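Local coordinates for protein methyl-coenzyme M reductase subunit beta (Methanosarcina barkeri, PDB 1E6Y) that works within the methyl-coenzyme M reductase complex, which uses coenzyme B to reduce methyl-coenzyme M at the nickel cofactor F430 and releases methane, at residues T97-V102 with L108-P113; Y330-L335 with G347-T352; A24-A29 with M228-Q233. All blocks are in the same frame, centred on the assembly; numbering follows the deposited sequence.

Contact 1: residues T97-V102 with L108-P113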
loop_
_atom_site.group_PDB
_atom_site.type_symbol
_atom_site.label_atom_id
_atom_site.label_comp_id
_atom_site.label_asym_id
_atom_site.label_seq_id
_atom_site.Cartn_x
_atom_site.Cartn_y
_atom_site.Cartn_z
ATOM N N THR E 97 -7.397 20.492 29.242
ATOM C CA THR E 97 -6.429 20.947 28.248
ATOM C C THR E 97 -5.180 21.480 28.944
ATOM O O THR E 97 -5.267 22.173 29.961
ATOM C CB THR E 97 -7.006 22.066 27.363
ATOM O OG1 THR E 97 -8.240 21.628 26.783
ATOM C CG2 THR E 97 -6.031 22.428 26.252
ATOM N N ASN E 98 -4.018 21.121 28.410
ATOM C CA ASN E 98 -2.752 21.559 28.980
ATOM C C ASN E 98 -1.747 21.859 27.877
ATOM O O ASN E 98 -1.423 20.989 27.069
ATOM C CB ASN E 98 -2.203 20.482 29.920
ATOM C CG ASN E 98 -1.022 20.966 30.737
ATOM O OD1 ASN E 98 -1.016 22.093 31.234
ATOM N ND2 ASN E 98 -0.008 20.116 30.874
ATOM N N VAL E 99 -1.337 23.120 27.791
ATOM C CA VAL E 99 -0.332 23.536 26.821
ATOM C C VAL E 99 0.841 24.201 27.540
ATOM O O VAL E 99 0.691 25.260 28.156
ATOM C CB VAL E 99 -0.921 24.513 25.778
ATOM C CG1 VAL E 99 0.131 24.866 24.732
ATOM C CG2 VAL E 99 -2.138 23.890 25.112
ATOM N N ILE E 100 1.997 23.551 27.473
ATOM C CA ILE E 100 3.176 23.968 28.224
ATOM C C ILE E 100 4.320 24.319 27.280
ATOM O O ILE E 100 4.591 23.601 26.316
ATOM C CB ILE E 100 3.650 22.845 29.187
ATOM C CG1 ILE E 100 2.540 22.504 30.182
ATOM C CG2 ILE E 100 4.896 23.283 29.942
ATOM C CD1 ILE E 100 2.850 21.295 31.041
ATOM N N LYS E 101 4.972 25.442 27.561
ATOM C CA LYS E 101 6.199 25.828 26.877
ATOM C C LYS E 101 7.381 25.054 27.463
ATOM O O LYS E 101 7.561 25.007 28.680
ATOM C CB LYS E 101 6.424 27.334 27.036
ATOM C CG LYS E 101 7.640 27.863 26.305
ATOM C CD LYS E 101 7.926 29.310 26.675
ATOM C CE LYS E 101 8.447 29.430 28.097
ATOM N NZ LYS E 101 8.860 30.827 28.396
ATOM N N VAL E 102 8.157 24.416 26.592
ATOM C CA VAL E 102 9.325 23.641 27.009
ATOM C C VAL E 102 10.574 24.071 26.227
ATOM O O VAL E 102 10.463 24.636 25.133
ATOM C CB VAL E 102 9.060 22.088 26.867
ATOM C CG1 VAL E 102 7.725 21.827 26.177
ATOM C CG2 VAL E 102 10.186 21.388 26.111
ATOM N N LEU E 108 6.505 23.006 22.296
ATOM C CA LEU E 108 5.317 22.981 23.147
ATOM C C LEU E 108 4.872 21.550 23.415
ATOM O O LEU E 108 4.973 20.688 22.542
ATOM C CB LEU E 108 4.152 23.729 22.484
ATOM C CG LEU E 108 4.267 25.223 22.184
ATOM C CD1 LEU E 108 3.015 25.678 21.444
ATOM C CD2 LEU E 108 4.447 26.013 23.474
ATOM N N LEU E 109 4.362 21.312 24.619
ATOM C CA LEU E 109 3.511 20.160 24.886
ATOM C C LEU E 109 2.063 20.597 24.703
ATOM O O LEU E 109 1.623 21.572 25.315
ATOM C CB LEU E 109 3.719 19.658 26.321
ATOM C CG LEU E 109 2.751 18.594 26.854
ATOM C CD1 LEU E 109 2.919 17.285 26.090
ATOM C CD2 LEU E 109 3.003 18.380 28.340
ATOM N N ILE E 110 1.354 19.940 23.792
ATOM C CA ILE E 110 -0.070 20.199 23.613
ATOM C C ILE E 110 -0.864 18.964 23.991
ATOM O O ILE E 110 -0.819 17.947 23.296
ATOM C CB ILE E 110 -0.410 20.582 22.152
ATOM C CG1 ILE E 110 0.431 21.782 21.709
ATOM C CG2 ILE E 110 -1.901 20.915 22.032
ATOM C CD1 ILE E 110 0.178 22.204 20.283
ATOM N N GLN E 111 -1.524 19.028 25.142
ATOM C CA GLN E 111 -2.411 17.960 25.578
ATOM C C GLN E 111 -3.855 18.388 25.365
ATOM O O GLN E 111 -4.328 19.340 25.991
ATOM C CB GLN E 111 -2.173 17.634 27.055
ATOM C CG GLN E 111 -0.709 17.432 27.403
ATOM C CD GLN E 111 -0.515 16.796 28.759
ATOM O OE1 GLN E 111 -0.563 17.471 29.786
ATOM N NE2 GLN E 111 -0.282 15.488 28.771
ATOM N N SER E 112 -4.507 17.758 24.393
ATOM C CA SER E 112 -5.929 17.975 24.152
ATOM C C SER E 112 -6.719 17.540 25.380
ATOM O O SER E 112 -6.296 16.643 26.112
ATOM C CB SER E 112 -6.389 17.165 22.935
ATOM O OG SER E 112 -6.005 17.794 21.727
ATOM N N PRO E 113 -7.888 18.157 25.611
ATOM C CA PRO E 113 -8.803 17.647 26.637
ATOM C C PRO E 113 -9.254 16.224 26.318
ATOM O O PRO E 113 -9.354 15.850 25.149
ATOM C CB PRO E 113 -9.970 18.631 26.592
ATOM C CG PRO E 113 -9.950 19.158 25.188
ATOM C CD PRO E 113 -8.495 19.252 24.830
#
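Asn98 and Gln111 form one end of a beta hairpin made by strands 98-102 and 107-111. The hairpin belongs to a four-stranded antiparallel sheet of the N-terminal part of the chain, and strand 98-102 is its outermost strand on this side. Asn98 and Gln111 are a hydrogen-bonded pair, with Asn98 N to Gln111 O at 3.0 Å and Gln111 N to Asn98 O at 2.8 Å. Ile100 and Leu109 repeat this pattern. Between them, Val99 and Ile110 form a non-hydrogen-bonded pair. Here Val99 CA lies 3.2 Å from Leu109 O in a CA-H...O contact.

Val99, Lys101, Leu108 and Ile110 lie on one face of the sheet, which is covered by helix 78-89. Lys101 reaches Asp79 there in a salt bridge. On this face Leu108 CD2 lies 3.8 Å from Lys101 CA, so the leucine leans across to the neighbouring backbone. Asn98, Ile100, Leu109 and Gln111 lie on the other face, where Leu109 also touches helix 405-416. Ile100 CD1 and Leu109 CD2 meet side by side at 4.0 Å.

Asn98 and Gln111 also run alongside each other and point the same way. Asn98 has CG anti to its backbone N (chi1 -170°), which carries its amide over toward Gln111. The two amide planes are turned 58° apart. Gln111 NE2 is held by Ser41 on the next strand, while its OE1 accepts from Asn98 ND2 at 2.9 Å, a nearly straight bond that lies close to the amide plane of Asn98.

Contact 2: residues Y330-L335 with G347-T352; sequences YFNDIL and GKVEGT
Asp333 and Glu350 stack their carboxylates between helices 323-339 and 348-358. The two carboxylate planes are only 18° from parallel. Asp333 OD1 and Glu350 OE1 are 4.0 Å apart, close for like charges. Glu350 reaches across because its chain is extended, with CG anti to the backbone N (chi1 -172°). Its OE2 ends 3.7 Å from Asp333 CA, beside the backbone of the first helix.

Asn332 and Val349 meet differently. Their side chains cross at about a right angle, and Asn332 ND2 lies 3.4 Å from Val349 CG1. The amide is held by outside bonds: OD1 accepts from Cys344 N, and ND2 bonds to Leu328 O and Thr307 OG1. Against the valine methyl the contact is van der Waals.

The short helix segments run at 134° to each other, with axes 8.6 Å apart. The contact joins two helices that follow each other in the C-terminal part of the chain. It also borders the gamma subunit: Tyr103 of that chain bonds Asp333 OD2.

A water sits 2.6 Å from Glu350 OE1 and also reaches Asp333 OD1. Lys337 forms a salt bridge with Asp333 OD1, and a basic side chain of another protein chain pairs with OD2. These positive charges probably offset the repulsion and let two buried acids lie face to face.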
loop_
_atom_site.group_PDB
_atom_site.type_symbol
_atom_site.label_atom_id
_atom_site.label_comp_id
_atom_site.label_asym_id
_atom_site.label_seq_id
_atom_site.Cartn_x
_atom_site.Cartn_y
_atom_site.Cartn_z
ATOM N N TYR E 330 19.371 -16.170 23.489
ATOM C CA TYR E 330 20.145 -17.176 24.194
ATOM C C TYR E 330 19.721 -17.441 25.625
ATOM O O TYR E 330 19.820 -18.576 26.083
ATOM C CB TYR E 330 21.635 -16.842 24.112
ATOM C CG TYR E 330 22.171 -17.096 22.727
ATOM C CD1 TYR E 330 22.468 -16.036 21.873
ATOM C CD2 TYR E 330 22.135 -18.380 22.189
ATOM C CE1 TYR E 330 22.686 -16.247 20.513
ATOM C CE2 TYR E 330 22.348 -18.601 20.837
ATOM C CZ TYR E 330 22.610 -17.535 20.002
ATOM O OH TYR E 330 22.695 -17.753 18.648
ATOM N N PHE E 331 19.126 -16.451 26.288
ATOM C CA PHE E 331 18.574 -16.714 27.616
ATOM C C PHE E 331 17.537 -17.824 27.518
ATOM O O PHE E 331 17.566 -18.783 28.292
ATOM C CB PHE E 331 17.920 -15.466 28.227
ATOM C CG PHE E 331 17.153 -15.762 29.489
ATOM C CD1 PHE E 331 17.829 -16.010 30.681
ATOM C CD2 PHE E 331 15.777 -15.981 29.443
ATOM C CE1 PHE E 331 17.151 -16.496 31.804
ATOM C CE2 PHE E 331 15.091 -16.466 30.559
ATOM C CZ PHE E 331 15.782 -16.727 31.740
ATOM N N ASN E 332 16.640 -17.697 26.541
ATOM C CA ASN E 332 15.537 -18.632 26.384
ATOM C C ASN E 332 15.966 -19.952 25.760
ATOM O O ASN E 332 15.515 -21.018 26.180
ATOM C CB ASN E 332 14.426 -17.986 25.559
ATOM C CG ASN E 332 13.651 -16.966 26.358
ATOM O OD1 ASN E 332 12.913 -17.320 27.274
ATOM N ND2 ASN E 332 13.924 -15.690 26.114
ATOM N N ASP E 333 16.870 -19.877 24.786
ATOM C CA ASP E 333 17.458 -21.064 24.170
ATOM C C ASP E 333 18.161 -21.920 25.227
ATOM O O ASP E 333 17.857 -23.105 25.379
ATOM C CB ASP E 333 18.452 -20.636 23.084
ATOM C CG ASP E 333 18.882 -21.780 22.173
ATOM O OD1 ASP E 333 18.426 -22.929 22.357
ATOM O OD2 ASP E 333 19.685 -21.520 21.255
ATOM N N ILE E 334 19.035 -21.288 26.005
ATOM C CA ILE E 334 19.815 -21.992 27.022
ATOM C C ILE E 334 18.940 -22.437 28.199
ATOM O O ILE E 334 19.172 -23.501 28.779
ATOM C CB ILE E 334 20.981 -21.115 27.549
ATOM C CG1 ILE E 334 21.924 -20.755 26.402
ATOM C CG2 ILE E 334 21.768 -21.865 28.617
ATOM C CD1 ILE E 334 22.952 -19.703 26.775
ATOM N N LEU E 335 17.904 -21.658 28.504
ATOM C CA LEU E 335 16.941 -22.030 29.541
ATOM C C LEU E 335 16.237 -23.334 29.190
ATOM O O LEU E 335 16.043 -24.191 30.055
ATOM C CB LEU E 335 15.897 -20.923 29.734
ATOM C CG LEU E 335 14.824 -21.166 30.800
ATOM C CD1 LEU E 335 15.472 -21.252 32.172
ATOM C CD2 LEU E 335 13.796 -20.046 30.766
ATOM N N GLY E 347 8.669 -20.103 22.848
ATOM C CA GLY E 347 9.488 -20.022 21.657
ATOM C C GLY E 347 9.456 -18.660 20.988
ATOM O O GLY E 347 10.372 -18.326 20.241
ATOM N N LYS E 348 8.432 -17.860 21.273
ATOM C CA LYS E 348 8.213 -16.624 20.523
ATOM C C LYS E 348 9.140 -15.476 20.907
ATOM O O LYS E 348 9.414 -14.604 20.081
ATOM C CB LYS E 348 6.753 -16.175 20.628
ATOM C CG LYS E 348 5.770 -17.151 19.992
ATOM C CD LYS E 348 4.696 -16.440 19.190
ATOM C CE LYS E 348 3.569 -15.951 20.080
ATOM N NZ LYS E 348 2.562 -17.013 20.351
ATOM N N VAL E 349 9.638 -15.468 22.141
ATOM C CA VAL E 349 10.667 -14.494 22.498
ATOM C C VAL E 349 11.980 -14.865 21.817
ATOM O O VAL E 349 12.635 -14.015 21.221
ATOM C CB VAL E 349 10.881 -14.395 24.026
ATOM C CG1 VAL E 349 12.074 -13.495 24.329
ATOM C CG2 VAL E 349 9.630 -13.834 24.694
ATOM N N GLU E 350 12.320 -16.150 21.851
ATOM C CA GLU E 350 13.499 -16.644 21.145
ATOM C C GLU E 350 13.377 -16.390 19.646
ATOM O O GLU E 350 14.314 -15.899 19.021
ATOM C CB GLU E 350 13.676 -18.141 21.398
ATOM C CG GLU E 350 14.981 -18.701 20.873
ATOM C CD GLU E 350 15.068 -20.211 20.995
ATOM O OE1 GLU E 350 15.758 -20.824 20.154
ATOM O OE2 GLU E 350 14.468 -20.782 21.933
ATOM N N GLY E 351 12.203 -16.689 19.094
ATOM C CA GLY E 351 11.951 -16.473 17.681
ATOM C C GLY E 351 12.056 -15.012 17.293
ATOM O O GLY E 351 12.766 -14.668 16.346
ATOM N N THR E 352 11.375 -14.147 18.043
ATOM C CA THR E 352 11.491 -12.707 17.840
ATOM C C THR E 352 12.959 -12.284 17.879
ATOM O O THR E 352 13.424 -11.566 16.993
ATOM C CB THR E 352 10.712 -11.923 18.920
ATOM O OG1 THR E 352 9.317 -12.235 18.827
ATOM C CG2 THR E 352 10.895 -10.420 18.734
HETATM O O HOH W 1 16.130 -23.441 20.220
#

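Contact 3: residues A24-A29 with M228-Q233; sequences APTRNA and MFERHQ
Glu230 and Arg27 bury the most surface in this contact, and they meet as a salt bridge. Their side chains come from opposite directions. Arg27 NH2 lies 2.9 Å from Glu230 OE2, and this is the main bond. Arg27 NH1 adds weak bonds to both carboxylate oxygens, at 3.1 Å to Glu230 OE2 and 3.2 Å to Glu230 OE1. The carboxylate sits at the edge of the guanidinium, but the two planes are 39° apart. Arg27 NH2 meets Glu230 OE2 from above the carboxylate plane, so the pairing is not a flat, symmetrical one.

Both side chains are stretched out. Glu230 has CG anti to the backbone N (chi1 -179°) and projects from its helix toward the loop. Arg27 is extended from CG to NE. The salt bridge thus ties the loop before helix 29-40 to helix 228-241, two parts of the chain that lie about 200 residues apart in sequence. Asn28 caps the start of helix 29-40 right after Arg27. Arg27 has two more partners: NH1 bonds to Val91 O of the second subunit, another copy of this protein, and NH2 to Met21 O of its own chain. The salt bridge therefore stands at a subunit interface.

Ala24 and Thr26 approach the same carboxylate oxygen. Ala24 CB is 3.9 Å from Glu230 OE2. A water bridges Thr26 and Glu230, donating to Glu230 OE2 at 2.7 Å and lying 2.7 Å from Thr26 OG1.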
loop_
_atom_site.group_PDB
_atom_site.type_symbol
_atom_site.label_atom_id
_atom_site.label_comp_id
_atom_site.label_asym_id
_atom_site.label_seq_id
_atom_site.Cartn_x
_atom_site.Cartn_y
_atom_site.Cartn_z
ATOM N N ALA E 24 -4.728 -4.981 34.965
ATOM C CA ALA E 24 -5.203 -5.015 33.583
ATOM C C ALA E 24 -5.411 -3.600 33.057
ATOM O O ALA E 24 -5.979 -2.753 33.747
ATOM C CB ALA E 24 -6.501 -5.796 33.496
ATOM N N PRO E 25 -4.957 -3.325 31.821
ATOM C CA PRO E 25 -5.245 -2.050 31.153
ATOM C C PRO E 25 -6.731 -1.693 31.173
ATOM O O PRO E 25 -7.099 -0.523 31.287
ATOM C CB PRO E 25 -4.733 -2.279 29.732
ATOM C CG PRO E 25 -3.597 -3.236 29.922
ATOM C CD PRO E 25 -4.082 -4.179 30.996
ATOM N N THR E 26 -7.570 -2.725 31.179
ATOM C CA THR E 26 -9.018 -2.563 31.149
ATOM C C THR E 26 -9.625 -2.235 32.521
ATOM O O THR E 26 -10.808 -1.905 32.615
ATOM C CB THR E 26 -9.689 -3.836 30.598
ATOM O OG1 THR E 26 -9.139 -4.984 31.255
ATOM C CG2 THR E 26 -9.455 -3.956 29.094
ATOM N N ARG E 27 -8.815 -2.320 33.577
ATOM C CA ARG E 27 -9.290 -2.043 34.934
ATOM C C ARG E 27 -8.461 -0.992 35.651
ATOM O O ARG E 27 -8.959 -0.326 36.571
ATOM C CB ARG E 27 -9.256 -3.325 35.794
ATOM C CG ARG E 27 -10.179 -4.404 35.280
ATOM C CD ARG E 27 -10.276 -5.620 36.219
ATOM N NE ARG E 27 -10.919 -6.702 35.477
ATOM C CZ ARG E 27 -10.226 -7.634 34.784
ATOM N NH1 ARG E 27 -10.897 -8.541 34.104
ATOM N NH2 ARG E 27 -8.908 -7.557 34.839
ATOM N N ASN E 28 -7.180 -0.893 35.309
ATOM C CA ASN E 28 -6.256 -0.055 36.070
ATOM C C ASN E 28 -6.345 1.414 35.669
ATOM O O ASN E 28 -6.036 1.779 34.535
ATOM C CB ASN E 28 -4.817 -0.556 35.898
ATOM C CG ASN E 28 -3.856 0.079 36.886
ATOM O OD1 ASN E 28 -3.313 1.157 36.640
ATOM N ND2 ASN E 28 -3.652 -0.581 38.020
ATOM N N ALA E 29 -6.708 2.259 36.631
ATOM C CA ALA E 29 -6.888 3.687 36.389
ATOM C C ALA E 29 -5.591 4.391 35.989
ATOM O O ALA E 29 -5.601 5.249 35.109
ATOM C CB ALA E 29 -7.491 4.355 37.624
ATOM N N MET E 228 -8.560 -17.408 29.597
ATOM C CA MET E 228 -7.377 -17.862 30.327
ATOM C C MET E 228 -6.140 -17.030 29.981
ATOM O O MET E 228 -5.196 -16.945 30.770
ATOM C CB MET E 228 -7.107 -19.343 30.031
ATOM C CG MET E 228 -6.497 -19.612 28.657
ATOM S SD MET E 228 -6.210 -21.366 28.335
ATOM C CE MET E 228 -7.853 -21.849 27.782
ATOM N N PHE E 229 -6.171 -16.377 28.824
ATOM C CA PHE E 229 -5.027 -15.604 28.364
ATOM C C PHE E 229 -4.884 -14.276 29.098
ATOM O O PHE E 229 -3.811 -13.674 29.084
ATOM C CB PHE E 229 -5.113 -15.381 26.853
ATOM C CG PHE E 229 -4.979 -16.648 26.054
ATOM C CD1 PHE E 229 -6.108 -17.360 25.666
ATOM C CD2 PHE E 229 -3.723 -17.182 25.783
ATOM C CE1 PHE E 229 -5.991 -18.592 25.025
ATOM C CE2 PHE E 229 -3.592 -18.413 25.141
ATOM C CZ PHE E 229 -4.729 -19.120 24.761
ATOM N N GLU E 230 -5.931 -13.858 29.808
ATOM C CA GLU E 230 -5.815 -12.661 30.632
ATOM C C GLU E 230 -4.870 -12.886 31.807
ATOM O O GLU E 230 -3.934 -12.108 31.995
ATOM C CB GLU E 230 -7.175 -12.178 31.148
ATOM C CG GLU E 230 -7.037 -10.914 32.000
ATOM C CD GLU E 230 -8.349 -10.242 32.348
ATOM O OE1 GLU E 230 -9.334 -10.946 32.650
ATOM O OE2 GLU E 230 -8.369 -8.995 32.390
ATOM N N ARG E 231 -5.093 -13.948 32.587
ATOM C CA ARG E 231 -4.142 -14.279 33.659
ATOM C C ARG E 231 -2.729 -14.425 33.095
ATOM O O ARG E 231 -1.759 -13.929 33.643
ATOM C CB ARG E 231 -4.563 -15.578 34.358
ATOM C CG ARG E 231 -3.544 -16.092 35.380
ATOM C CD ARG E 231 -3.966 -17.438 35.993
ATOM N NE ARG E 231 -3.045 -17.714 37.104
ATOM C CZ ARG E 231 -2.072 -18.621 37.132
ATOM N NH1 ARG E 231 -1.307 -18.697 38.221
ATOM N NH2 ARG E 231 -1.841 -19.452 36.120
ATOM N N HIS E 232 -2.633 -15.096 31.949
ATOM C CA HIS E 232 -1.347 -15.332 31.288
ATOM C C HIS E 232 -0.568 -14.038 31.032
ATOM O O HIS E 232 0.603 -13.926 31.406
ATOM C CB HIS E 232 -1.575 -16.068 29.965
ATOM C CG HIS E 232 -0.315 -16.562 29.326
ATOM N ND1 HIS E 232 0.401 -15.814 28.413
ATOM C CD2 HIS E 232 0.349 -17.735 29.452
ATOM C CE1 HIS E 232 1.448 -16.506 28.004
ATOM N NE2 HIS E 232 1.440 -17.677 28.618
ATOM N N GLN E 233 -1.233 -13.045 30.446
ATOM C CA GLN E 233 -0.571 -11.786 30.113
ATOM C C GLN E 233 -0.303 -10.916 31.339
ATOM O O GLN E 233 0.728 -10.250 31.421
ATOM C CB GLN E 233 -1.399 -11.010 29.084
ATOM C CG GLN E 233 -1.502 -11.707 27.728
ATOM C CD GLN E 233 -0.146 -12.110 27.176
ATOM O OE1 GLN E 233 0.165 -13.296 27.075
ATOM N NE2 GLN E 233 0.676 -11.123 26.835
HETATM O O HOH W 2 -9.811 -7.553 30.684
#

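Contacts 1 and 2 lie on opposite sides of the chain's centre, with their own centres 42 Å apart. Contact 1 belongs to the four-stranded sheet of the N-terminal part, and contact 2 to helices of the C-terminal part. Contact 3 joins the two parts. Its 24-29 loop and 228-233 helix close a long loop of chain that encloses contact 1. Contact 2 comes later in sequence. Contact 3 lies closer to contact 2, about 8 Å between nearest atoms, than to contact 1, about 13 Å. None of the three touches another. Contacts 2 and 3 also border other chains of the complex, whereas no other chain touches the segments of contact 1.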